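Mandelate racemase/muconate lactonizing enzyme family protein (Roseovarius nubinhibens ISM, PDB 3U4F) probably acts as a magnesium-dependent enzyme of the enolase superfamily, perhaps a racemase or hydro-lyase, built round a TIM barrel. Local coordinates at residues 148-151 with 152-156; 191-195 with 196-200; 208-211 with 212-216; 220-224 with 225-229. One frame throughout, in Å; residues are numbered along the deposited sequence.

Contact 1: residues 148-151 with 152-156; sequences HDEA and ERMKR
E150 and R153 form an i to i+3 salt bridge on helix 147-161, a local contact within one helix on the outside of the barrel. Two nitrogens of R153 approach side-on and both take the same oxygen: NE lies 2.8 Å from E150 OE2, met nearly along the C-O axis, and NH2 lies 3.2 Å from E150 OE2 on its syn side. Carboxylate and guanidinium are almost coplanar, 12° apart, which suits a donor pair sharing one acceptor. E150 OE1 turns to S140 OG, while R153 NH1 goes on to E337, so the pair is pinned to neighbouring loops at both ends. The helix is the crossover of a beta-alpha-beta unit between strands 132-139 and 165-169 of the TIM barrel, and selenomethionine M154 packs inward from it against F166 of the second strand. E152 CG, one turn on from H148, sits over a face of its ring, 3.6 Å from H148 NE2, in a CH-pi contact. E152, K155 and R156 form a salt-bridge network, in which E152 OE2 takes K155 NZ at 2.8 Å and E152 OE1 lies 2.7 Å from R156 NH2.

Contact 2: residues 191-195 with 196-200; sequences TMRRE and MGDSA
R193 reaches past the C-terminal end of helix 184-196 to hold the loop that leads into strand 201-205, one of the helix-to-strand connections of the TIM barrel. Its CG lies opposite the backbone N (chi1 179°), and bends at chi2 and chi3 then curl the guanidinium forward to the carbonyls of the loop. There the carbonyls of G197 and A200 both lie close to the guanidinium plane. R193 NH1 bonds to G197 O at 2.8 Å and also to A200 O at 2.9 Å, and R193 NH2 joins it end-on at A200 O, 3.1 Å away. A200 O is thus gripped by two donors of one arginine. The remaining capacity of the group is used on the loop that follows helix 212-224, where NE bonds to H225 O and NH2 to G226 O.

On the backbone, the last regular helical bond here runs from M196 N to M192 O. The N-H of G197 has poorer partners, with weak bonds to R193 O and to R194 O. G197 itself has positive phi (88°) and turns the chain out of the helix. E195 OE2 accepts from R194 NE at 3.0 Å, on its anti side, and E195 OE1 pairs with K155 of helix 147-161. The inward face is apolar: selenomethionines M192 and M196 lie side by side, pointing the same way, and both touch L202, with M192 CE 3.6 Å from M196 CG.

Contact 3: residues 208-211 with 212-216; sequences SCYA and PAQAI
At the N-terminus of helix 212-224, where the loop after barrel strand 201-205 enters it, Q214 reaches back to the backbone of A211, the N-cap residue. Q214 OE1 accepts the N-H of A211 at 3.0 Å; the bond is fairly straight (157°), and the donor lies in the carbonyl plane of the amide. An extended chain beyond CG (chi2 173°) carries the amide back from the first turn to the residue before the helix. NE2 of the same amide has a weak bond to G177 O.

A211 O in turn accepts from A215 N at 3.0 Å as the first turn closes. The N-cap residue is therefore held through both its N-H and its C=O. Next in the chain, P212 takes the N1 position, where its lack of an N-H costs no helical bond; its ring also packs on helix 239-248.

Y210 lies just before the cap. Its CB meets A215 CB at 3.9 Å and its CD1 meets Q214 CB at 3.8 Å, with ring and amide planes perpendicular and Q214 OE1 at the ring edge. C209 SG lies over the ring centre, 3.9 Å above its plane. With the N3 side chain accepting the N-cap N-H, and no side-chain acceptor on A211 to answer it, the arrangement is one half of a capping box.

Contact 4: residues 220-224 with 225-229; sequences KLLQD and HGFSH
Backbone hydrogen bonds between L222 and F227 and between Q223 and G226 end helix 212-224 in a Schellman motif, from which the chain runs toward strand 229-231 of the barrel. F227 N donates to L222 O at 2.9 Å, and G226 N to Q223 O at 3.1 Å, the latter donor standing well above the carbonyl plane. G226, with phi 70°, is the C-prime residue whose positive phi takes the chain out of the helix.

A side-chain bond adds to these. H225 folds its imidazole back over the last turn, and ND1 donates to L221 O at 3.2 Å, the carbonyl oxygen lying in the ring plane. H225 N reaches L221 O too, at 3.1 Å, from the opposite face of the carbonyl plane, so one oxygen takes two donors from a single residue.

Two apolar contacts accompany the turn. L221 CD1 rests 3.7 Å from H225 CE1. L222 CD2 stands over one face of the F227 phenyl ring, 4.0 Å from its centroid and offset toward the rim, in a CH-pi contact; both residues also touch V189 of helix 184-196 and I204 of strand 201-205.

Since ND1 serves as the donor, a neutral H225 would carry its proton there. The L221 carbonyl, near the helix C-terminus where the dipole is negative, would probably favour that proton.

How the contacts relate
All four contacts are local and lie on the outer, helical layer of the barrel, each partly buried and mixing buried with exposed residues. Contact 1 lies inside a helix and is the richest in charge pairs; contacts 2 and 4 finish helices at glycines of positive phi, and contact 3 starts the helix that contact 4 ends. Contacts 1 and 2 join neighbouring helices through the K155-E195 salt bridge and the packing of K155 CG on M196 SE. R193 of contact 2 bonds to loop carbonyls of contact 4, while M192 CB meets F227 CZ. Contact 3 touches neither contact 1 nor contact 2, and rests chiefly on neutral hydrogen bonds.

Contact 1: residues 148-151 with 152-156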
ATOM      1  N   HIS A 148      14.294  28.454  19.477  1.00 19.86           N
ATOM      2  CA  HIS A 148      15.478  28.784  20.295  1.00 20.82           C
ATOM      3  C   HIS A 148      16.239  27.534  20.689  1.00 19.69           C
ATOM      4  O   HIS A 148      17.445  27.467  20.500  1.00 19.67           O
ATOM      5  CB  HIS A 148      15.104  29.581  21.561  1.00 21.44           C
ATOM      6  CG  HIS A 148      16.226  29.705  22.552  1.00 24.30           C
ATOM      7  ND1 HIS A 148      17.058  30.807  22.605  1.00 27.52           N
ATOM      8  CD2 HIS A 148      16.644  28.872  23.539  1.00 25.64           C
ATOM      9  CE1 HIS A 148      17.932  30.650  23.583  1.00 26.43           C
ATOM     10  NE2 HIS A 148      17.714  29.479  24.155  1.00 27.98           N
ATOM     11  N   ASP A 149      15.513  26.563  21.241  1.00 19.53           N
ATOM     12  CA  ASP A 149      16.076  25.322  21.751  1.00 19.29           C
ATOM     13  C   ASP A 149      16.638  24.465  20.638  1.00 18.75           C
ATOM     14  O   ASP A 149      17.613  23.766  20.849  1.00 18.48           O
ATOM     15  CB  ASP A 149      15.036  24.527  22.539  1.00 19.06           C
ATOM     16  CG  ASP A 149      14.764  25.121  23.937  1.00 21.53           C
ATOM     17  OD1 ASP A 149      15.525  26.025  24.363  1.00 21.54           O
ATOM     18  OD2 ASP A 149      13.784  24.683  24.589  1.00 22.80           O
ATOM     19  N   GLU A 150      15.987  24.518  19.471  1.00 18.17           N
ATOM     20  CA  GLU A 150      16.471  23.846  18.264  1.00 18.00           C
ATOM     21  C   GLU A 150      17.832  24.404  17.827  1.00 18.09           C
ATOM     22  O   GLU A 150      18.779  23.641  17.608  1.00 17.37           O
ATOM     23  CB  GLU A 150      15.421  23.964  17.140  1.00 18.31           C
ATOM     24  CG  GLU A 150      15.758  23.185  15.892  1.00 17.34           C
ATOM     25  CD  GLU A 150      15.457  21.689  16.035  1.00 18.33           C
ATOM     26  OE1 GLU A 150      14.471  21.235  15.414  1.00 18.45           O
ATOM     27  OE2 GLU A 150      16.194  20.984  16.759  1.00 14.79           O
ATOM     28  N   ALA A 151      17.942  25.733  17.723  1.00 18.21           N
ATOM     29  CA  ALA A 151      19.229  26.362  17.413  1.00 19.14           C
ATOM     30  C   ALA A 151      20.301  25.960  18.425  1.00 19.57           C
ATOM     31  O   ALA A 151      21.434  25.675  18.048  1.00 19.33           O
ATOM     32  CB  ALA A 151      19.097  27.909  17.370  1.00 18.85           C
ATOM     33  N   GLU A 152      19.954  25.971  19.710  1.00 20.32           N
ATOM     34  CA  GLU A 152      20.975  25.765  20.745  1.00 21.56           C
ATOM     35  C   GLU A 152      21.555  24.354  20.700  1.00 20.92           C
ATOM     36  O   GLU A 152      22.767  24.187  20.804  1.00 20.54           O
ATOM     37  CB  GLU A 152      20.458  26.108  22.145  1.00 21.60           C
ATOM     38  CG  GLU A 152      20.300  27.627  22.418  1.00 26.48           C
ATOM     39  CD  GLU A 152      21.545  28.450  22.031  1.00 30.04           C
ATOM     40  OE1 GLU A 152      22.654  28.138  22.526  1.00 31.91           O
ATOM     41  OE2 GLU A 152      21.420  29.392  21.213  1.00 32.11           O
ATOM     42  N   ARG A 153      20.693  23.343  20.541  1.00 19.63           N
ATOM     43  CA  ARG A 153      21.197  21.971  20.402  1.00 18.60           C
ATOM     44  C   ARG A 153      21.979  21.734  19.102  1.00 18.29           C
ATOM     45  O   ARG A 153      22.969  20.985  19.111  1.00 17.24           O
ATOM     46  CB  ARG A 153      20.098  20.921  20.607  1.00 18.63           C
ATOM     47  CG  ARG A 153      19.043  20.803  19.489  1.00 18.66           C
ATOM     48  CD  ARG A 153      18.423  19.383  19.550  1.00 19.25           C
ATOM     49  NE  ARG A 153      17.287  19.205  18.645  1.00 19.98           N
ATOM     50  CZ  ARG A 153      16.529  18.108  18.594  1.00 18.32           C
ATOM     51  NH1 ARG A 153      16.780  17.052  19.374  1.00 16.60           N
ATOM     52  NH2 ARG A 153      15.515  18.066  17.748  1.00 16.02           N
HETATM   53  N   MSE A 154      21.573  22.365  17.997  1.00 17.64           N
HETATM   54  CA  MSE A 154      22.359  22.236  16.759  1.00 18.00           C
HETATM   55  C   MSE A 154      23.764  22.817  16.935  1.00 17.98           C
HETATM   56  O   MSE A 154      24.729  22.231  16.451  1.00 16.52           O
HETATM   57  CB  MSE A 154      21.676  22.867  15.546  1.00 18.24           C
HETATM   58  CG  MSE A 154      20.391  22.188  15.103  1.00 20.32           C
HETATM   59 SE   MSE A 154      20.534  20.226  14.885  1.00 29.69          SE
HETATM   60  CE  MSE A 154      18.855  19.967  13.919  1.00 21.45           C
ATOM     61  N   LYS A 155      23.883  23.954  17.628  1.00 18.90           N
ATOM     62  CA  LYS A 155      25.223  24.482  17.959  1.00 20.39           C
ATOM     63  C   LYS A 155      26.037  23.491  18.800  1.00 20.42           C
ATOM     64  O   LYS A 155      27.214  23.271  18.516  1.00 20.57           O
ATOM     65  CB  LYS A 155      25.155  25.857  18.644  1.00 20.87           C
ATOM     66  CG  LYS A 155      24.656  26.946  17.717  1.00 22.10           C
ATOM     67  CD  LYS A 155      24.792  28.336  18.306  1.00 25.51           C
ATOM     68  CE  LYS A 155      23.607  28.655  19.164  1.00 27.97           C
ATOM     69  NZ  LYS A 155      23.452  30.116  19.442  1.00 29.34           N
ATOM     70  N   ARG A 156      25.432  22.886  19.817  1.00 21.02           N
ATOM     71  CA  ARG A 156      26.148  21.857  20.592  1.00 21.43           C
ATOM     72  C   ARG A 156      26.641  20.716  19.709  1.00 20.55           C
ATOM     73  O   ARG A 156      27.791  20.271  19.805  1.00 19.04           O
ATOM     74  CB  ARG A 156      25.274  21.275  21.698  1.00 22.18           C
ATOM     75  CG  ARG A 156      24.581  22.296  22.588  1.00 28.13           C
ATOM     76  CD  ARG A 156      25.566  23.154  23.380  1.00 36.32           C
ATOM     77  NE  ARG A 156      25.148  24.565  23.412  1.00 41.15           N
ATOM     78  CZ  ARG A 156      24.208  25.066  24.216  1.00 43.08           C
ATOM     79  NH1 ARG A 156      23.561  24.285  25.074  1.00 44.60           N
ATOM     80  NH2 ARG A 156      23.906  26.357  24.153  1.00 44.22           N
TER

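Contact 2: residues 191-195 with 196-200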
ATOM      1  N   THR A 191      15.600  32.335  12.486  1.00 17.57           N
ATOM      2  CA  THR A 191      16.353  31.952  13.694  1.00 18.46           C
ATOM      3  C   THR A 191      17.526  31.011  13.412  1.00 17.75           C
ATOM      4  O   THR A 191      18.632  31.190  13.956  1.00 16.67           O
ATOM      5  CB  THR A 191      15.452  31.310  14.740  1.00 18.69           C
ATOM      6  OG1 THR A 191      14.555  32.289  15.253  1.00 20.09           O
ATOM      7  CG2 THR A 191      16.268  30.746  15.894  1.00 20.52           C
HETATM    8  N   MSE A 192      17.292  30.008  12.571  1.00 17.22           N
HETATM    9  CA  MSE A 192      18.379  29.108  12.187  1.00 17.48           C
HETATM   10  C   MSE A 192      19.489  29.825  11.427  1.00 16.54           C
HETATM   11  O   MSE A 192      20.651  29.592  11.685  1.00 15.67           O
HETATM   12  CB  MSE A 192      17.864  27.922  11.367  1.00 17.41           C
HETATM   13  CG  MSE A 192      16.935  26.983  12.157  1.00 20.40           C
HETATM   14 SE   MSE A 192      17.744  26.236  13.794  1.00 36.08          SE
HETATM   15  CE  MSE A 192      19.235  25.288  13.005  1.00 28.69           C
ATOM     16  N   ARG A 193      19.142  30.676  10.479  1.00 16.94           N
ATOM     17  CA  ARG A 193      20.173  31.355   9.724  1.00 17.03           C
ATOM     18  C   ARG A 193      20.965  32.331  10.605  1.00 18.51           C
ATOM     19  O   ARG A 193      22.192  32.427  10.482  1.00 17.07           O
ATOM     20  CB  ARG A 193      19.605  32.074   8.508  1.00 17.02           C
ATOM     21  CG  ARG A 193      20.650  32.858   7.663  1.00 17.92           C
ATOM     22  CD  ARG A 193      21.872  31.996   7.209  1.00 18.38           C
ATOM     23  NE  ARG A 193      21.513  30.884   6.314  1.00 17.11           N
ATOM     24  CZ  ARG A 193      22.246  29.780   6.110  1.00 18.46           C
ATOM     25  NH1 ARG A 193      23.395  29.589   6.759  1.00 15.36           N
ATOM     26  NH2 ARG A 193      21.821  28.854   5.256  1.00 17.17           N
ATOM     27  N   ARG A 194      20.255  33.043  11.477  1.00 19.92           N
ATOM     28  CA  ARG A 194      20.906  33.997  12.370  1.00 21.33           C
ATOM     29  C   ARG A 194      21.877  33.240  13.272  1.00 21.49           C
ATOM     30  O   ARG A 194      23.083  33.524  13.279  1.00 21.42           O
ATOM     31  CB  ARG A 194      19.882  34.781  13.198  1.00 21.92           C
ATOM     32  CG  ARG A 194      20.526  35.673  14.284  1.00 22.83           C
ATOM     33  CD  ARG A 194      19.493  36.408  15.120  1.00 27.19           C
ATOM     34  NE  ARG A 194      18.844  35.526  16.103  1.00 31.31           N
ATOM     35  CZ  ARG A 194      17.559  35.170  16.061  1.00 31.60           C
ATOM     36  NH1 ARG A 194      16.768  35.631  15.093  1.00 30.22           N
ATOM     37  NH2 ARG A 194      17.056  34.368  16.999  1.00 30.63           N
ATOM     38  N   GLU A 195      21.352  32.252  13.988  1.00 21.50           N
ATOM     39  CA  GLU A 195      22.113  31.546  15.013  1.00 22.14           C
ATOM     40  C   GLU A 195      23.215  30.623  14.490  1.00 22.20           C
ATOM     41  O   GLU A 195      24.251  30.461  15.142  1.00 21.45           O
ATOM     42  CB  GLU A 195      21.168  30.802  15.974  1.00 22.30           C
ATOM     43  CG  GLU A 195      20.188  31.705  16.755  1.00 23.36           C
ATOM     44  CD  GLU A 195      20.881  32.643  17.762  1.00 27.30           C
ATOM     45  OE1 GLU A 195      21.844  32.203  18.428  1.00 26.42           O
ATOM     46  OE2 GLU A 195      20.447  33.816  17.899  1.00 29.09           O
HETATM   47  N   MSE A 196      23.009  30.010  13.325  1.00 22.56           N
HETATM   48  CA  MSE A 196      24.024  29.090  12.806  1.00 23.37           C
HETATM   49  C   MSE A 196      25.080  29.793  11.971  1.00 23.33           C
HETATM   50  O   MSE A 196      26.106  29.198  11.673  1.00 23.88           O
HETATM   51  CB  MSE A 196      23.406  27.941  11.989  1.00 23.32           C
HETATM   52  CG  MSE A 196      22.298  27.171  12.701  1.00 24.26           C
HETATM   53 SE   MSE A 196      22.752  26.461  14.468  1.00 33.61          SE
HETATM   54  CE  MSE A 196      24.311  25.361  13.956  1.00 23.48           C
ATOM     55  N   GLY A 197      24.827  31.041  11.575  1.00 23.40           N
ATOM     56  CA  GLY A 197      25.798  31.802  10.785  1.00 22.75           C
ATOM     57  C   GLY A 197      25.629  31.557   9.303  1.00 23.45           C
ATOM     58  O   GLY A 197      24.787  30.745   8.885  1.00 22.52           O
ATOM     59  N   ASP A 198      26.441  32.231   8.494  1.00 22.73           N
ATOM     60  CA  ASP A 198      26.199  32.265   7.064  1.00 23.79           C
ATOM     61  C   ASP A 198      26.695  31.080   6.245  1.00 22.90           C
ATOM     62  O   ASP A 198      26.311  30.950   5.089  1.00 23.10           O
ATOM     63  CB  ASP A 198      26.737  33.569   6.465  1.00 25.09           C
ATOM     64  CG  ASP A 198      25.834  34.750   6.755  1.00 28.97           C
ATOM     65  OD1 ASP A 198      26.320  35.718   7.397  1.00 33.98           O
ATOM     66  OD2 ASP A 198      24.637  34.713   6.355  1.00 32.70           O
ATOM     67  N   SER A 199      27.540  30.221   6.810  1.00 21.50           N
ATOM     68  CA  SER A 199      28.110  29.145   5.989  1.00 21.08           C
ATOM     69  C   SER A 199      27.413  27.772   6.137  1.00 19.57           C
ATOM     70  O   SER A 199      27.531  26.942   5.242  1.00 18.90           O
ATOM     71  CB  SER A 199      29.623  29.024   6.189  1.00 21.27           C
ATOM     72  OG  SER A 199      29.918  28.642   7.511  1.00 22.97           O
ATOM     73  N   ALA A 200      26.678  27.568   7.232  1.00 18.30           N
ATOM     74  CA  ALA A 200      25.920  26.314   7.460  1.00 17.56           C
ATOM     75  C   ALA A 200      24.908  26.061   6.332  1.00 17.29           C
ATOM     76  O   ALA A 200      24.238  26.997   5.861  1.00 16.95           O
ATOM     77  CB  ALA A 200      25.202  26.375   8.811  1.00 17.81           C
TER

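Contact 3: residues 208-211 with 212-216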
ATOM      1  N   SER A 208       4.462  17.211   4.352  1.00  8.07           N
ATOM      2  CA  SER A 208       3.134  17.156   3.682  1.00  8.20           C
ATOM      3  C   SER A 208       2.107  18.151   4.179  1.00  9.91           C
ATOM      4  O   SER A 208       0.901  17.955   3.995  1.00  9.88           O
ATOM      5  CB  SER A 208       2.541  15.727   3.747  1.00  8.35           C
ATOM      6  OG  SER A 208       3.194  14.852   2.837  1.00  7.01           O
ATOM      7  N   CYS A 209       2.567  19.234   4.793  1.00 11.15           N
ATOM      8  CA  CYS A 209       1.654  20.178   5.451  1.00 11.60           C
ATOM      9  C   CYS A 209       0.861  21.075   4.505  1.00 11.99           C
ATOM     10  O   CYS A 209      -0.350  21.251   4.682  1.00 12.78           O
ATOM     11  CB  CYS A 209       2.460  21.071   6.389  1.00 11.23           C
ATOM     12  SG  CYS A 209       1.420  22.160   7.388  1.00 14.74           S
ATOM     13  N   TYR A 210       1.530  21.630   3.480  1.00 11.65           N
ATOM     14  CA  TYR A 210       1.019  22.836   2.820  1.00 11.01           C
ATOM     15  C   TYR A 210       0.272  22.664   1.501  1.00 11.37           C
ATOM     16  O   TYR A 210       0.594  21.790   0.705  1.00 11.89           O
ATOM     17  CB  TYR A 210       2.182  23.794   2.609  1.00 10.30           C
ATOM     18  CG  TYR A 210       2.813  24.266   3.900  1.00 11.70           C
ATOM     19  CD1 TYR A 210       2.124  25.127   4.755  1.00 11.21           C
ATOM     20  CD2 TYR A 210       4.099  23.860   4.268  1.00 12.91           C
ATOM     21  CE1 TYR A 210       2.722  25.599   5.952  1.00 14.95           C
ATOM     22  CE2 TYR A 210       4.690  24.304   5.440  1.00 15.21           C
ATOM     23  CZ  TYR A 210       4.007  25.177   6.274  1.00 14.79           C
ATOM     24  OH  TYR A 210       4.598  25.623   7.426  1.00 16.54           O
ATOM     25  N   ALA A 211      -0.701  23.538   1.234  1.00 11.05           N
ATOM     26  CA  ALA A 211      -1.144  23.710  -0.153  1.00 11.05           C
ATOM     27  C   ALA A 211      -0.034  24.444  -0.934  1.00 10.75           C
ATOM     28  O   ALA A 211       0.795  25.119  -0.322  1.00 10.12           O
ATOM     29  CB  ALA A 211      -2.452  24.510  -0.196  1.00 11.42           C
ATOM     30  N   PRO A 212      -0.016  24.323  -2.284  1.00 10.72           N
ATOM     31  CA  PRO A 212       1.106  24.903  -3.047  1.00 10.49           C
ATOM     32  C   PRO A 212       1.354  26.408  -2.809  1.00 10.95           C
ATOM     33  O   PRO A 212       2.497  26.812  -2.632  1.00 10.30           O
ATOM     34  CB  PRO A 212       0.705  24.660  -4.498  1.00 10.81           C
ATOM     35  CG  PRO A 212      -0.248  23.474  -4.458  1.00 11.61           C
ATOM     36  CD  PRO A 212      -0.943  23.551  -3.141  1.00 11.92           C
ATOM     37  N   ALA A 213       0.294  27.233  -2.774  1.00 10.41           N
ATOM     38  CA  ALA A 213       0.523  28.653  -2.549  1.00  9.65           C
ATOM     39  C   ALA A 213       1.134  28.939  -1.165  1.00  9.77           C
ATOM     40  O   ALA A 213       1.971  29.846  -1.022  1.00  9.70           O
ATOM     41  CB  ALA A 213      -0.769  29.466  -2.759  1.00 10.89           C
ATOM     42  N   GLN A 214       0.730  28.178  -0.149  1.00  9.43           N
ATOM     43  CA  GLN A 214       1.341  28.342   1.174  1.00  9.66           C
ATOM     44  C   GLN A 214       2.807  27.923   1.144  1.00  9.51           C
ATOM     45  O   GLN A 214       3.643  28.511   1.833  1.00  9.02           O
ATOM     46  CB  GLN A 214       0.638  27.494   2.205  1.00 10.57           C
ATOM     47  CG  GLN A 214      -0.796  27.920   2.530  1.00 10.49           C
ATOM     48  CD  GLN A 214      -1.452  26.916   3.446  1.00 15.57           C
ATOM     49  OE1 GLN A 214      -1.485  25.717   3.167  1.00 11.70           O
ATOM     50  NE2 GLN A 214      -1.966  27.401   4.562  1.00 18.82           N
ATOM     51  N   ALA A 215       3.095  26.871   0.393  1.00  8.67           N
ATOM     52  CA  ALA A 215       4.455  26.358   0.311  1.00  8.76           C
ATOM     53  C   ALA A 215       5.315  27.322  -0.498  1.00  9.11           C
ATOM     54  O   ALA A 215       6.504  27.485  -0.210  1.00  9.76           O
ATOM     55  CB  ALA A 215       4.447  24.986  -0.319  1.00  8.23           C
ATOM     56  N   ILE A 216       4.725  27.980  -1.493  1.00  9.21           N
ATOM     57  CA  ILE A 216       5.505  28.923  -2.301  1.00 11.05           C
ATOM     58  C   ILE A 216       5.876  30.147  -1.459  1.00 12.09           C
ATOM     59  O   ILE A 216       7.009  30.651  -1.540  1.00 12.12           O
ATOM     60  CB  ILE A 216       4.773  29.274  -3.617  1.00 11.42           C
ATOM     61  CG1 ILE A 216       4.818  28.054  -4.533  1.00 11.65           C
ATOM     62  CG2 ILE A 216       5.401  30.490  -4.302  1.00 12.85           C
ATOM     63  CD1 ILE A 216       3.761  28.028  -5.582  1.00 11.57           C
TER

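Contact 4: residues 220-224 with 225-229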
ATOM      1  N   LYS A 220       9.727  31.250  -0.518  1.00 13.23           N
ATOM      2  CA  LYS A 220      10.344  32.597  -0.637  1.00 14.76           C
ATOM      3  C   LYS A 220      11.096  33.020   0.610  1.00 14.20           C
ATOM      4  O   LYS A 220      12.180  33.599   0.511  1.00 15.37           O
ATOM      5  CB  LYS A 220       9.301  33.690  -0.922  1.00 15.38           C
ATOM      6  CG  LYS A 220       8.381  33.407  -2.065  1.00 19.61           C
ATOM      7  CD  LYS A 220       9.101  33.087  -3.321  1.00 24.52           C
ATOM      8  CE  LYS A 220       8.090  32.886  -4.419  1.00 29.00           C
ATOM      9  NZ  LYS A 220       7.229  34.093  -4.577  1.00 30.70           N
ATOM     10  N   LEU A 221      10.510  32.776   1.776  1.00 13.39           N
ATOM     11  CA  LEU A 221      11.166  33.060   3.047  1.00 13.24           C
ATOM     12  C   LEU A 221      12.453  32.215   3.189  1.00 13.04           C
ATOM     13  O   LEU A 221      13.482  32.698   3.661  1.00 12.77           O
ATOM     14  CB  LEU A 221      10.211  32.774   4.211  1.00 13.85           C
ATOM     15  CG  LEU A 221      10.675  32.996   5.656  1.00 14.78           C
ATOM     16  CD1 LEU A 221      10.979  34.494   5.929  1.00 18.45           C
ATOM     17  CD2 LEU A 221       9.609  32.505   6.645  1.00 16.23           C
ATOM     18  N   LEU A 222      12.380  30.941   2.808  1.00 11.95           N
ATOM     19  CA  LEU A 222      13.550  30.044   2.880  1.00 11.01           C
ATOM     20  C   LEU A 222      14.670  30.583   1.978  1.00 11.59           C
ATOM     21  O   LEU A 222      15.848  30.631   2.371  1.00 12.12           O
ATOM     22  CB  LEU A 222      13.145  28.639   2.399  1.00 10.04           C
ATOM     23  CG  LEU A 222      12.148  27.877   3.268  1.00  9.13           C
ATOM     24  CD1 LEU A 222      11.765  26.562   2.587  1.00  8.46           C
ATOM     25  CD2 LEU A 222      12.717  27.635   4.636  1.00  8.42           C
ATOM     26  N   GLN A 223      14.295  30.985   0.772  1.00 12.76           N
ATOM     27  CA  GLN A 223      15.236  31.590  -0.173  1.00 14.74           C
ATOM     28  C   GLN A 223      15.864  32.869   0.392  1.00 15.93           C
ATOM     29  O   GLN A 223      17.081  33.032   0.290  1.00 16.59           O
ATOM     30  CB  GLN A 223      14.554  31.843  -1.508  1.00 14.76           C
ATOM     31  CG  GLN A 223      14.282  30.549  -2.284  1.00 15.47           C
ATOM     32  CD  GLN A 223      13.427  30.740  -3.516  1.00 17.46           C
ATOM     33  OE1 GLN A 223      12.825  31.810  -3.723  1.00 21.69           O
ATOM     34  NE2 GLN A 223      13.346  29.716  -4.332  1.00 12.97           N
ATOM     35  N   ASP A 224      15.043  33.752   0.980  1.00 16.48           N
ATOM     36  CA  ASP A 224      15.547  34.990   1.652  1.00 18.25           C
ATOM     37  C   ASP A 224      16.580  34.689   2.758  1.00 17.84           C
ATOM     38  O   ASP A 224      17.521  35.469   3.002  1.00 16.84           O
ATOM     39  CB  ASP A 224      14.400  35.794   2.275  1.00 18.23           C
ATOM     40  CG  ASP A 224      13.448  36.396   1.245  1.00 20.96           C
ATOM     41  OD1 ASP A 224      13.735  36.405   0.025  1.00 21.81           O
ATOM     42  OD2 ASP A 224      12.383  36.869   1.693  1.00 24.89           O
ATOM     43  N   HIS A 225      16.422  33.545   3.423  1.00 16.59           N
ATOM     44  CA  HIS A 225      17.359  33.176   4.481  1.00 16.73           C
ATOM     45  C   HIS A 225      18.366  32.104   4.107  1.00 16.03           C
ATOM     46  O   HIS A 225      19.020  31.548   4.962  1.00 16.57           O
ATOM     47  CB  HIS A 225      16.617  32.857   5.781  1.00 17.24           C
ATOM     48  CG  HIS A 225      15.961  34.063   6.386  1.00 20.71           C
ATOM     49  ND1 HIS A 225      14.709  34.496   6.003  1.00 24.51           N
ATOM     50  CD2 HIS A 225      16.405  34.960   7.298  1.00 20.88           C
ATOM     51  CE1 HIS A 225      14.397  35.591   6.677  1.00 23.83           C
ATOM     52  NE2 HIS A 225      15.407  35.890   7.474  1.00 24.05           N
ATOM     53  N   GLY A 226      18.519  31.856   2.815  1.00 15.74           N
ATOM     54  CA  GLY A 226      19.588  31.002   2.350  1.00 15.22           C
ATOM     55  C   GLY A 226      19.450  29.521   2.685  1.00 14.10           C
ATOM     56  O   GLY A 226      20.455  28.800   2.687  1.00 14.77           O
ATOM     57  N   PHE A 227      18.228  29.050   2.939  1.00 12.78           N
ATOM     58  CA  PHE A 227      18.013  27.594   2.972  1.00 11.33           C
ATOM     59  C   PHE A 227      18.252  26.971   1.595  1.00 10.97           C
ATOM     60  O   PHE A 227      18.074  27.621   0.545  1.00 10.74           O
ATOM     61  CB  PHE A 227      16.616  27.237   3.496  1.00 11.62           C
ATOM     62  CG  PHE A 227      16.491  27.248   4.993  1.00 10.80           C
ATOM     63  CD1 PHE A 227      16.687  28.433   5.742  1.00 11.54           C
ATOM     64  CD2 PHE A 227      16.112  26.081   5.666  1.00  9.96           C
ATOM     65  CE1 PHE A 227      16.512  28.442   7.141  1.00 11.55           C
ATOM     66  CE2 PHE A 227      15.950  26.067   7.058  1.00  8.13           C
ATOM     67  CZ  PHE A 227      16.143  27.249   7.798  1.00 12.24           C
ATOM     68  N   SER A 228      18.658  25.699   1.574  1.00  9.53           N
ATOM     69  CA  SER A 228      19.033  25.063   0.316  1.00 10.03           C
ATOM     70  C   SER A 228      18.273  23.775  -0.032  1.00  9.09           C
ATOM     71  O   SER A 228      18.591  23.126  -1.046  1.00  8.71           O
ATOM     72  CB  SER A 228      20.549  24.796   0.283  1.00 10.79           C
ATOM     73  OG  SER A 228      20.955  24.187   1.514  1.00 10.56           O
ATOM     74  N   HIS A 229      17.243  23.449   0.768  1.00  8.15           N
ATOM     75  CA  HIS A 229      16.564  22.144   0.650  1.00  7.21           C
ATOM     76  C   HIS A 229      15.197  22.304   1.333  1.00  6.15           C
ATOM     77  O   HIS A 229      15.131  22.622   2.522  1.00  6.76           O
ATOM     78  CB  HIS A 229      17.465  21.104   1.362  1.00  7.08           C
ATOM     79  CG  HIS A 229      16.872  19.737   1.530  1.00  8.20           C
ATOM     80  ND1 HIS A 229      17.451  18.610   0.983  1.00  9.98           N
ATOM     81  CD2 HIS A 229      15.794  19.304   2.227  1.00  8.87           C
ATOM     82  CE1 HIS A 229      16.752  17.541   1.329  1.00  8.36           C
ATOM     83  NE2 HIS A 229      15.741  17.936   2.084  1.00  9.59           N
TER